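Local coordinates for F5/8 type C domain protein (Bacteroides ovatus, PDB 4ZRX) that is a putative alpha-L-fucosidase, probably removing terminal alpha-linked fucose from glycans with a TIM-barrel domain, and carries a further F5/8 type C domain, at residues Tyr315-Ser318 with Val319-Ser323; Tyr37-Gln40 with Gln41-Leu44. All blocks are in the same frame, centred on the assembly; numbering follows the deposited sequence.

Following the chain, contact 2 (37-44) comes first, where helix 34-42 ends and strand 44-48 begins; contact 1 (315-323) lies far downstream, where helix 308-316 ends and leads through a turn into strand 324-328. Each is a continuous stretch that closes only its own short turn, and the two follow in series without nesting or crossing. They meet in space nonetheless. Strands 44-48 and 324-328 are parallel neighbours in the barrel sheet, so their entry turns lie side by side, with Val319 CG2 3.4 Å from Glu43 O. Residues 425-430, in and before strand 427-431 of a separate antiparallel sheet, touch both contacts and tie that sheet to the barrel.

Contact 1: Tyr315-Ser318 with Val319-Ser323; sequences YFQS and VGYNS
Tyr315 and Val319, four residues apart across the end of helix 308-316, form the tightly packed, buried side. With Tyr315 CG anti to the backbone nitrogen (chi1 -177°), one ring face receives the branched valine: Val319 CB lies 4.0 Å from the Tyr315 ring centroid in a CH-pi contact. Val319 CG2 comes within 3.6 Å of Tyr315 CE1. A compact beta-branched residue suits this buried face. On the backbone, Tyr315 O accepts from Gly320 N in a nearly straight bond of 3.1 Å and also from Ser318 N, which closes the helix end. Gly320 has only hydrogen where a side chain would collide with Phe316 O.

The chain turns through two overlapping type I turns. Ser318 O serves both Tyr321 N and Ser323 N, each at 2.9 Å and from opposite faces of its carbonyl plane, while Ser318 OG is hydrogen-bonded to Ile314 O.

Tyr321 and Gln317 form the more exposed side, though the ring is held as close. Gln317 CA stands 3.6 Å from the centroid of the Tyr321 ring, over its face, and the two side chains run alongside, pointing the same way. Tyrosine suits the place because a flat ring can lie against the Gln317 backbone. Replacing Tyr321 with a serine would probably uncover Gln317 CA and CB and leave the outer side of the turn free to move.

Around this turn, Tyr315 reaches Phe348, Arg352 and Phe356 of helix 339-356, and Val319 packs on Leu325 of strand 324-328. Tyr315 and Val319 also touch Met428 of strand 427-431, and Tyr321 touches its Arg427.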
loop_
_atom_site.group_PDB
_atom_site.type_symbol
_atom_site.label_atom_id
_atom_site.label_comp_id
_atom_site.label_asym_id
_atom_site.label_seq_id
_atom_site.Cartn_x
_atom_site.Cartn_y
_atom_site.Cartn_z
ATOM N N TYR A 315 -6.455 1.528 0.957
ATOM C CA TYR A 315 -7.490 0.958 0.119
ATOM C C TYR A 315 -8.056 1.976 -0.859
ATOM O O TYR A 315 -8.112 1.757 -2.075
ATOM C CB TYR A 315 -8.553 0.320 1.035
ATOM C CG TYR A 315 -9.634 -0.370 0.284
ATOM C CD1 TYR A 315 -9.477 -1.672 -0.218
ATOM C CD2 TYR A 315 -10.807 0.297 0.009
ATOM C CE1 TYR A 315 -10.472 -2.309 -0.944
ATOM C CE2 TYR A 315 -11.844 -0.365 -0.675
ATOM C CZ TYR A 315 -11.645 -1.644 -1.173
ATOM O OH TYR A 315 -12.647 -2.296 -1.874
ATOM N N PHE A 316 -8.414 3.128 -0.341
ATOM C CA PHE A 316 -8.942 4.194 -1.206
ATOM C C PHE A 316 -7.948 4.744 -2.201
ATOM O O PHE A 316 -8.360 5.207 -3.236
ATOM C CB PHE A 316 -9.620 5.287 -0.366
ATOM C CG PHE A 316 -10.925 4.822 0.252
ATOM C CD1 PHE A 316 -12.026 4.608 -0.554
ATOM C CD2 PHE A 316 -11.057 4.656 1.605
ATOM C CE1 PHE A 316 -13.199 4.154 -0.038
ATOM C CE2 PHE A 316 -12.228 4.216 2.140
ATOM C CZ PHE A 316 -13.307 3.982 1.343
ATOM N N GLN A 317 -6.656 4.666 -1.900
ATOM C CA GLN A 317 -5.630 5.108 -2.784
ATOM C C GLN A 317 -4.992 3.990 -3.623
ATOM O O GLN A 317 -3.945 4.196 -4.235
ATOM C CB GLN A 317 -4.534 5.812 -1.988
ATOM C CG GLN A 317 -4.999 7.122 -1.265
ATOM C CD GLN A 317 -3.893 7.534 -0.263
ATOM O OE1 GLN A 317 -3.703 6.893 0.763
ATOM N NE2 GLN A 317 -3.110 8.404 -0.639
ATOM N N SER A 318 -5.610 2.827 -3.599
ATOM C CA SER A 318 -5.200 1.699 -4.397
ATOM C C SER A 318 -6.382 1.182 -5.183
ATOM O O SER A 318 -6.517 1.514 -6.363
ATOM C CB SER A 318 -4.523 0.614 -3.563
ATOM O OG SER A 318 -5.297 0.209 -2.451
ATOM N N VAL A 319 -7.226 0.363 -4.575
ATOM C CA VAL A 319 -8.432 -0.116 -5.206
ATOM C C VAL A 319 -9.262 1.082 -5.700
ATOM O O VAL A 319 -9.821 1.055 -6.786
ATOM C CB VAL A 319 -9.233 -0.964 -4.249
ATOM C CG1 VAL A 319 -10.552 -1.408 -4.857
ATOM C CG2 VAL A 319 -8.380 -2.187 -3.904
ATOM N N GLY A 320 -9.303 2.144 -4.900
ATOM C CA GLY A 320 -9.989 3.349 -5.322
ATOM C C GLY A 320 -9.296 4.229 -6.337
ATOM O O GLY A 320 -9.882 5.244 -6.755
ATOM N N TYR A 321 -8.056 3.894 -6.699
ATOM C CA TYR A 321 -7.248 4.600 -7.666
ATOM C C TYR A 321 -6.876 3.670 -8.831
ATOM O O TYR A 321 -5.820 3.830 -9.454
ATOM C CB TYR A 321 -5.963 5.121 -7.024
ATOM C CG TYR A 321 -6.036 6.380 -6.165
ATOM C CD1 TYR A 321 -7.228 7.059 -5.889
ATOM C CD2 TYR A 321 -4.838 6.932 -5.691
ATOM C CE1 TYR A 321 -7.222 8.215 -5.099
ATOM C CE2 TYR A 321 -4.829 8.093 -4.901
ATOM C CZ TYR A 321 -6.014 8.694 -4.616
ATOM O OH TYR A 321 -6.072 9.837 -3.822
ATOM N N ASN A 322 -7.736 2.720 -9.170
ATOM C CA ASN A 322 -7.546 1.910 -10.363
ATOM C C ASN A 322 -6.280 1.031 -10.286
ATOM O O ASN A 322 -5.615 0.839 -11.314
ATOM C CB ASN A 322 -7.565 2.815 -11.595
ATOM C CG ASN A 322 -7.664 2.058 -12.918
ATOM O OD1 ASN A 322 -8.226 0.968 -13.013
ATOM N ND2 ASN A 322 -7.079 2.643 -13.944
ATOM N N SER A 323 -5.962 0.564 -9.093
ATOM C CA SER A 323 -4.894 -0.426 -8.867
ATOM C C SER A 323 -5.500 -1.621 -8.132
ATOM O O SER A 323 -6.486 -1.524 -7.419
ATOM C CB SER A 323 -3.728 0.111 -8.047
ATOM O OG SER A 323 -2.909 1.009 -8.835
#

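Contact 2: Tyr37-Gln40 with Gln41-Leu44; sequences YAWQ and QMEL. With EDO (1,2-ethanediol), chain F.
Gln41 folds its amide back over Tyr37, so that a single nitrogen, NE2, both sits above the centre of the aromatic ring and hydrogen-bonds to the carbonyl of the same residue. This happens in the last turns of helix 34-42, which delivers the chain to strand 44-48 of the TIM barrel. Gln41 NE2 lies 3.3 Å above the Tyr37 ring plane, with the amide inclined 36° to the ring. The same Gln41 NE2 is 3.1 Å from Tyr37 O. The oxygen lies nearly in the glutamine's amide plane, although NE2 approaches from above the carbonyl plane. A bend at chi2 (-62°) curls the chain back. Tyr37 O also accepts from Gln41 N in the ordinary helical bond, so two donors of one residue grip it. Glutamine suits the place because it has the length to return one turn and an N-H to give.

Beyond this the helix frays. Met42 N bonds to Trp39 O at 3.0 Å, a tighter i-to-i+3 spacing, and only weakly to Ala38 O; Glu43 N makes another weak bond, to Gln40 O. Glu43 then breaks the helix with a positive phi of 72°.

On the buried side Met42, a selenomethionine, crosses Trp39 at about a right angle, its flexible chain bringing Met42 CE to 3.2 Å from Trp39 CD1, a tight contact. The indole packs on Val324 of strand 324-328 and on Pro284 and Glu286 of strand 279-290.

The Glu43 chain is extended beyond CG; its OE2 forms a salt bridge with Lys426 NZ and a hydrogen bond with Tyr425 OH. Glu43 OE1 accepts a 2.7 Å hydrogen bond from O1 of an ethanediol probably from the crystallisation liquor.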
loop_
_atom_site.group_PDB
_atom_site.type_symbol
_atom_site.label_atom_id
_atom_site.label_comp_id
_atom_site.label_asym_id
_atom_site.label_seq_id
_atom_site.Cartn_x
_atom_site.Cartn_y
_atom_site.Cartn_z
ATOM N N TYR A 37 -7.703 -9.090 -17.172
ATOM C CA TYR A 37 -9.008 -8.626 -16.733
ATOM C C TYR A 37 -9.445 -9.350 -15.515
ATOM O O TYR A 37 -9.887 -8.739 -14.535
ATOM C CB TYR A 37 -10.005 -8.820 -17.872
ATOM C CG TYR A 37 -11.336 -8.225 -17.629
ATOM C CD1 TYR A 37 -11.523 -6.869 -17.675
ATOM C CD2 TYR A 37 -12.407 -9.003 -17.356
ATOM C CE1 TYR A 37 -12.805 -6.326 -17.453
ATOM C CE2 TYR A 37 -13.664 -8.465 -17.175
ATOM C CZ TYR A 37 -13.849 -7.162 -17.253
ATOM O OH TYR A 37 -15.059 -6.607 -16.997
ATOM N N ALA A 38 -9.258 -10.673 -15.507
ATOM C CA ALA A 38 -9.583 -11.470 -14.316
ATOM C C ALA A 38 -8.738 -11.041 -13.102
ATOM O O ALA A 38 -9.212 -10.933 -11.970
ATOM C CB ALA A 38 -9.380 -12.971 -14.616
ATOM N N TRP A 39 -7.463 -10.768 -13.340
ATOM C CA TRP A 39 -6.591 -10.289 -12.266
ATOM C C TRP A 39 -7.129 -9.015 -11.643
ATOM O O TRP A 39 -7.207 -8.892 -10.413
ATOM C CB TRP A 39 -5.175 -10.124 -12.833
ATOM C CG TRP A 39 -4.228 -9.431 -11.887
ATOM C CD1 TRP A 39 -3.451 -9.977 -10.902
ATOM C CD2 TRP A 39 -3.955 -8.052 -11.888
ATOM N NE1 TRP A 39 -2.738 -8.992 -10.260
ATOM C CE2 TRP A 39 -3.056 -7.798 -10.819
ATOM C CE3 TRP A 39 -4.455 -6.985 -12.622
ATOM C CZ2 TRP A 39 -2.591 -6.488 -10.532
ATOM C CZ3 TRP A 39 -3.984 -5.708 -12.343
ATOM C CH2 TRP A 39 -3.073 -5.495 -11.291
ATOM N N GLN A 40 -7.535 -8.083 -12.495
ATOM C CA GLN A 40 -8.035 -6.780 -12.088
ATOM C C GLN A 40 -9.264 -6.946 -11.164
ATOM O O GLN A 40 -9.429 -6.239 -10.189
ATOM C CB GLN A 40 -8.442 -5.968 -13.324
ATOM C CG GLN A 40 -8.689 -4.514 -13.065
ATOM C CD GLN A 40 -7.425 -3.717 -13.086
ATOM O OE1 GLN A 40 -6.841 -3.555 -14.126
ATOM N NE2 GLN A 40 -6.981 -3.230 -11.932
ATOM N N GLN A 41 -10.103 -7.909 -11.491
ATOM C CA GLN A 41 -11.315 -8.179 -10.721
ATOM C C GLN A 41 -11.054 -8.623 -9.330
ATOM O O GLN A 41 -11.927 -8.428 -8.455
ATOM C CB GLN A 41 -12.237 -9.191 -11.351
ATOM C CG GLN A 41 -12.470 -9.029 -12.796
ATOM C CD GLN A 41 -13.085 -7.792 -13.169
ATOM O OE1 GLN A 41 -14.144 -7.432 -12.636
ATOM N NE2 GLN A 41 -12.470 -7.071 -14.148
HETATM N N MSE A 42 -9.887 -9.208 -9.063
HETATM C CA MSE A 42 -9.618 -9.617 -7.683
HETATM C C MSE A 42 -9.625 -8.482 -6.718
HETATM O O MSE A 42 -10.081 -8.665 -5.593
HETATM C CB MSE A 42 -8.295 -10.374 -7.576
HETATM C CG MSE A 42 -8.235 -11.607 -8.439
HETATM SE SE MSE A 42 -6.616 -12.644 -8.050
HETATM C CE MSE A 42 -5.372 -11.401 -8.774
ATOM N N GLU A 43 -9.006 -7.363 -7.091
ATOM C CA GLU A 43 -8.909 -6.120 -6.341
ATOM C C GLU A 43 -7.993 -6.171 -5.144
ATOM O O GLU A 43 -7.238 -5.215 -4.945
ATOM C CB GLU A 43 -10.268 -5.555 -5.864
ATOM C CG GLU A 43 -11.242 -5.276 -6.978
ATOM C CD GLU A 43 -12.539 -4.592 -6.537
ATOM O OE1 GLU A 43 -12.769 -4.428 -5.297
ATOM O OE2 GLU A 43 -13.372 -4.335 -7.449
ATOM N N LEU A 44 -8.112 -7.218 -4.327
ATOM C CA LEU A 44 -7.488 -7.264 -2.993
ATOM C C LEU A 44 -6.855 -8.600 -2.799
ATOM O O LEU A 44 -7.563 -9.602 -2.701
ATOM C CB LEU A 44 -8.523 -6.994 -1.886
ATOM C CG LEU A 44 -8.003 -6.963 -0.475
ATOM C CD1 LEU A 44 -7.087 -5.777 -0.324
ATOM C CD2 LEU A 44 -9.192 -6.927 0.479
HETATM C C1 EDO F . -15.492 -3.305 -3.540
HETATM O O1 EDO F . -15.324 -4.269 -4.606
HETATM C C2 EDO F . -15.040 -1.866 -3.873
HETATM O O2 EDO F . -16.088 -1.208 -4.604
#